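Local structure of S-adenosylmethionine-dependent methyltransferase (Clostridium acetobutylicum, 1Y8C) at residues Asp110-Leu121 with His198-Ile208. The protein probably transfers methyl groups from S-adenosylmethionine to a substrate not yet identified. Numbering follows the deposited sequence.
Sequences DSTNYIIDSDDL and HEERAYKEEDI. With SO4 (sulfate ion), chain B.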
loop_
_atom_site.group_PDB
_atom_site.type_symbol
_atom_site.label_atom_id
_atom_site.label_comp_id
_atom_site.label_asym_id
_atom_site.label_seq_id
_atom_site.Cartn_x
_atom_site.Cartn_y
_atom_site.Cartn_z
ATOM N N ASP A 110 0.592 -3.452 0.738
ATOM C CA ASP A 110 1.930 -3.920 1.088
ATOM C C ASP A 110 3.102 -3.116 0.526
ATOM O O ASP A 110 4.187 -3.665 0.318
ATOM C CB ASP A 110 2.105 -5.427 0.751
ATOM C CG ASP A 110 1.503 -5.828 -0.600
ATOM O OD1 ASP A 110 0.268 -5.949 -0.697
ATOM O OD2 ASP A 110 2.261 -6.036 -1.568
ATOM N N SER A 111 2.913 -1.815 0.309
ATOM C CA SER A 111 4.015 -1.003 -0.218
ATOM C C SER A 111 5.202 -0.969 0.731
ATOM O O SER A 111 6.348 -0.982 0.305
ATOM C CB SER A 111 3.542 0.416 -0.520
ATOM O OG SER A 111 2.759 0.421 -1.706
ATOM N N THR A 112 4.916 -0.934 2.022
ATOM C CA THR A 112 5.952 -0.931 3.036
ATOM C C THR A 112 6.917 -2.115 2.861
ATOM O O THR A 112 8.101 -1.993 3.159
ATOM C CB THR A 112 5.315 -0.974 4.451
ATOM O OG1 THR A 112 4.551 0.222 4.657
ATOM C CG2 THR A 112 6.375 -1.098 5.546
ATOM N N ASN A 113 6.444 -3.257 2.372
ATOM C CA ASN A 113 7.361 -4.383 2.207
ATOM C C ASN A 113 8.413 -4.166 1.126
ATOM O O ASN A 113 9.408 -4.869 1.099
ATOM C CB ASN A 113 6.613 -5.686 1.895
ATOM C CG ASN A 113 5.689 -6.114 3.008
ATOM O OD1 ASN A 113 4.551 -5.659 3.086
ATOM N ND2 ASN A 113 6.175 -6.987 3.887
ATOM N N TYR A 114 8.192 -3.207 0.230
ATOM C CA TYR A 114 9.152 -2.944 -0.828
ATOM C C TYR A 114 10.390 -2.226 -0.298
ATOM O O TYR A 114 11.379 -2.073 -1.004
ATOM C CB TYR A 114 8.525 -2.122 -1.953
ATOM C CG TYR A 114 7.495 -2.860 -2.783
ATOM C CD1 TYR A 114 6.162 -2.480 -2.762
ATOM C CD2 TYR A 114 7.857 -3.919 -3.610
ATOM C CE1 TYR A 114 5.209 -3.126 -3.541
ATOM C CE2 TYR A 114 6.906 -4.574 -4.398
ATOM C CZ TYR A 114 5.579 -4.164 -4.355
ATOM O OH TYR A 114 4.613 -4.781 -5.121
ATOM N N ILE A 115 10.338 -1.763 0.938
ATOM C CA ILE A 115 11.498 -1.116 1.515
ATOM C C ILE A 115 12.257 -2.256 2.171
ATOM O O ILE A 115 12.115 -2.512 3.365
ATOM C CB ILE A 115 11.093 -0.095 2.569
ATOM C CG1 ILE A 115 10.142 0.929 1.943
ATOM C CG2 ILE A 115 12.345 0.575 3.140
ATOM C CD1 ILE A 115 9.449 1.832 2.949
ATOM N N ILE A 116 13.061 -2.952 1.375
ATOM C CA ILE A 116 13.805 -4.107 1.867
ATOM C C ILE A 116 14.981 -3.847 2.785
ATOM O O ILE A 116 15.529 -4.777 3.362
ATOM C CB ILE A 116 14.267 -4.985 0.689
ATOM C CG1 ILE A 116 15.253 -4.225 -0.196
ATOM C CG2 ILE A 116 13.051 -5.403 -0.129
ATOM C CD1 ILE A 116 15.776 -5.067 -1.357
ATOM N N ASP A 117 15.361 -2.588 2.931
ATOM C CA ASP A 117 16.472 -2.233 3.795
ATOM C C ASP A 117 15.946 -1.670 5.117
ATOM O O ASP A 117 15.245 -0.660 5.129
ATOM C CB ASP A 117 17.333 -1.186 3.101
ATOM C CG ASP A 117 18.701 -1.076 3.712
ATOM O OD1 ASP A 117 18.778 -0.948 4.952
ATOM O OD2 ASP A 117 19.697 -1.119 2.955
ATOM N N SER A 118 16.286 -2.307 6.231
ATOM C CA SER A 118 15.810 -1.835 7.529
ATOM C C SER A 118 16.061 -0.346 7.769
ATOM O O SER A 118 15.248 0.332 8.395
ATOM C CB SER A 118 16.465 -2.630 8.652
ATOM O OG SER A 118 17.873 -2.496 8.589
ATOM N N ASP A 119 17.188 0.163 7.285
ATOM C CA ASP A 119 17.499 1.569 7.482
ATOM C C ASP A 119 16.564 2.488 6.733
ATOM O O ASP A 119 16.107 3.494 7.279
ATOM C CB ASP A 119 18.943 1.852 7.101
ATOM C CG ASP A 119 19.891 1.506 8.219
ATOM O OD1 ASP A 119 19.593 1.921 9.365
ATOM O OD2 ASP A 119 20.920 0.830 7.977
ATOM N N ASP A 120 16.277 2.145 5.484
ATOM C CA ASP A 120 15.373 2.948 4.687
ATOM C C ASP A 120 13.966 2.890 5.272
ATOM O O ASP A 120 13.166 3.801 5.069
ATOM C CB ASP A 120 15.341 2.454 3.244
ATOM C CG ASP A 120 16.555 2.872 2.462
ATOM O OD1 ASP A 120 16.979 4.035 2.613
ATOM O OD2 ASP A 120 17.086 2.046 1.683
ATOM N N LEU A 121 13.663 1.812 5.988
ATOM C CA LEU A 121 12.351 1.656 6.595
ATOM C C LEU A 121 12.255 2.582 7.799
ATOM O O LEU A 121 11.188 3.128 8.096
ATOM C CB LEU A 121 12.126 0.203 7.022
ATOM C CG LEU A 121 10.724 -0.159 7.525
ATOM C CD1 LEU A 121 9.690 0.042 6.426
ATOM C CD2 LEU A 121 10.738 -1.584 7.987
ATOM N N HIS A 198 9.087 -7.801 -8.597
ATOM C CA HIS A 198 9.139 -7.043 -7.357
ATOM C C HIS A 198 9.861 -7.834 -6.268
ATOM O O HIS A 198 9.977 -9.056 -6.340
ATOM C CB HIS A 198 7.718 -6.689 -6.901
ATOM C CG HIS A 198 6.912 -5.972 -7.940
ATOM N ND1 HIS A 198 5.596 -6.287 -8.210
ATOM C CD2 HIS A 198 7.236 -4.960 -8.780
ATOM C CE1 HIS A 198 5.145 -5.501 -9.171
ATOM N NE2 HIS A 198 6.119 -4.686 -9.535
ATOM N N GLU A 199 10.335 -7.118 -5.256
ATOM C CA GLU A 199 11.045 -7.726 -4.149
ATOM C C GLU A 199 10.452 -7.177 -2.860
ATOM O O GLU A 199 10.365 -5.963 -2.687
ATOM C CB GLU A 199 12.509 -7.354 -4.261
ATOM C CG GLU A 199 13.475 -8.288 -3.598
ATOM C CD GLU A 199 14.873 -8.107 -4.168
ATOM O OE1 GLU A 199 15.400 -6.971 -4.095
ATOM O OE2 GLU A 199 15.440 -9.094 -4.692
ATOM N N GLU A 200 10.020 -8.070 -1.971
ATOM C CA GLU A 200 9.435 -7.659 -0.689
ATOM C C GLU A 200 10.170 -8.337 0.475
ATOM O O GLU A 200 10.557 -9.503 0.384
ATOM C CB GLU A 200 7.931 -8.014 -0.632
ATOM C CG GLU A 200 7.002 -6.992 -1.316
ATOM C CD GLU A 200 5.501 -7.237 -1.054
ATOM O OE1 GLU A 200 5.141 -7.752 0.035
ATOM O OE2 GLU A 200 4.678 -6.879 -1.932
ATOM N N ARG A 201 10.385 -7.604 1.563
ATOM C CA ARG A 201 11.058 -8.195 2.704
ATOM C C ARG A 201 10.030 -8.676 3.701
ATOM O O ARG A 201 9.000 -8.033 3.911
ATOM C CB ARG A 201 11.994 -7.208 3.403
ATOM C CG ARG A 201 13.125 -7.942 4.101
ATOM C CD ARG A 201 13.466 -7.408 5.470
ATOM N NE ARG A 201 14.606 -6.494 5.436
ATOM C CZ ARG A 201 15.492 -6.371 6.425
ATOM N NH1 ARG A 201 15.371 -7.110 7.522
ATOM N NH2 ARG A 201 16.499 -5.506 6.328
ATOM N N ALA A 202 10.310 -9.812 4.322
ATOM C CA ALA A 202 9.391 -10.356 5.298
ATOM C C ALA A 202 9.773 -9.857 6.680
ATOM O O ALA A 202 10.664 -10.404 7.326
ATOM C CB ALA A 202 9.419 -11.871 5.245
ATOM N N TYR A 203 9.088 -8.808 7.126
ATOM C CA TYR A 203 9.338 -8.215 8.433
ATOM C C TYR A 203 8.485 -8.854 9.523
ATOM O O TYR A 203 7.300 -9.127 9.318
ATOM C CB TYR A 203 9.044 -6.713 8.398
ATOM C CG TYR A 203 10.061 -5.882 7.658
ATOM C CD1 TYR A 203 9.711 -5.179 6.501
ATOM C CD2 TYR A 203 11.368 -5.764 8.133
ATOM C CE1 TYR A 203 10.640 -4.380 5.843
ATOM C CE2 TYR A 203 12.301 -4.962 7.485
ATOM C CZ TYR A 203 11.933 -4.275 6.344
ATOM O OH TYR A 203 12.858 -3.482 5.701
ATOM N N LYS A 204 9.086 -9.083 10.685
ATOM C CA LYS A 204 8.360 -9.663 11.808
ATOM C C LYS A 204 7.708 -8.537 12.593
ATOM O O LYS A 204 8.280 -7.458 12.721
ATOM C CB LYS A 204 9.310 -10.453 12.709
ATOM C CG LYS A 204 9.889 -11.683 12.037
ATOM C CD LYS A 204 10.655 -12.547 13.018
ATOM C CE LYS A 204 11.069 -13.867 12.389
ATOM N NZ LYS A 204 11.784 -14.728 13.377
ATOM N N GLU A 205 6.511 -8.784 13.112
ATOM C CA GLU A 205 5.794 -7.771 13.875
ATOM C C GLU A 205 6.659 -7.165 14.970
ATOM O O GLU A 205 6.529 -5.988 15.312
ATOM C CB GLU A 205 4.550 -8.382 14.489
ATOM C CG GLU A 205 3.616 -8.912 13.461
ATOM C CD GLU A 205 2.496 -9.713 14.069
ATOM O OE1 GLU A 205 1.603 -9.101 14.702
ATOM O OE2 GLU A 205 2.520 -10.956 13.918
ATOM N N GLU A 206 7.542 -7.986 15.515
ATOM C CA GLU A 206 8.449 -7.555 16.562
ATOM C C GLU A 206 9.386 -6.489 15.998
ATOM O O GLU A 206 9.650 -5.477 16.646
ATOM C CB GLU A 206 9.247 -8.755 17.056
ATOM C CG GLU A 206 10.075 -8.503 18.288
ATOM C CD GLU A 206 10.975 -9.684 18.625
ATOM O OE1 GLU A 206 11.640 -9.637 19.686
ATOM O OE2 GLU A 206 11.022 -10.658 17.828
ATOM N N ASP A 207 9.875 -6.721 14.784
ATOM C CA ASP A 207 10.776 -5.785 14.112
ATOM C C ASP A 207 10.060 -4.500 13.719
ATOM O O ASP A 207 10.622 -3.413 13.810
ATOM C CB ASP A 207 11.350 -6.418 12.849
ATOM C CG ASP A 207 12.219 -7.619 13.140
ATOM O OD1 ASP A 207 12.371 -8.462 12.219
ATOM O OD2 ASP A 207 12.748 -7.713 14.277
ATOM N N ILE A 208 8.827 -4.636 13.254
ATOM C CA ILE A 208 8.065 -3.474 12.851
ATOM C C ILE A 208 7.790 -2.607 14.068
ATOM O O ILE A 208 7.978 -1.391 14.039
ATOM C CB ILE A 208 6.729 -3.882 12.212
ATOM C CG1 ILE A 208 6.984 -4.554 10.862
ATOM C CG2 ILE A 208 5.832 -2.655 12.064
ATOM C CD1 ILE A 208 7.543 -3.626 9.795
HETATM S S SO4 B . 6.717 -12.261 15.282
HETATM O O1 SO4 B . 5.254 -12.313 15.494
HETATM O O2 SO4 B . 7.248 -10.996 15.829
HETATM O O3 SO4 B . 7.357 -13.403 15.976
HETATM O O4 SO4 B . 7.011 -12.341 13.835
HETATM O O HOH W 1 18.287 -5.656 9.083
#
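R201 closes side-on over I116 O, gripping one carbonyl oxygen with two of its nitrogens. R201 CB rests against the backbone of I116 and, at 4.1 Å, against I116 CG2. Bends at chi2 and chi3 then swing the chain back: CG passes I116 O, CD settles over one face of the Y203 ring, and R201 NE donates a hydrogen bond to I116 O (2.8 Å), which R201 NH2 also approaches from the same face of the carbonyl plane. This grip is in the guanidinium plane, although NE stands above the plane of the carbonyl. R201 CZ lies behind the two nitrogens, 3.5 Å from I116 O, and Y203 CE2 covers one guanidinium face. NH2 further donates to a water that also bonds S118 OG. The opposite face of Y203 receives L121 CD2, 3.6 Å from the ring centroid, while Y203 OH donates in the carbonyl plane to I115 O (2.6 Å).

In this Rossmann-like methyltransferase fold, the contact joins the end of strand 191-201, at the margin of the separate antiparallel sheet, to the loop between strand 104-107 and helix 118-129. The backbones are tied by R201 N to N113 O, and N113 ND2 returns a nearly straight bond to R201 O (3.0 Å). N143 holds both N113 OD1 and E200 OE1. E200 CG covers a face of Y114, whose edge turns toward the H198 ring with the planes at 82°. E200 OE2 lies 2.6 Å from D110 OD2, while R15 and R237 form salt bridges with D110 OD1.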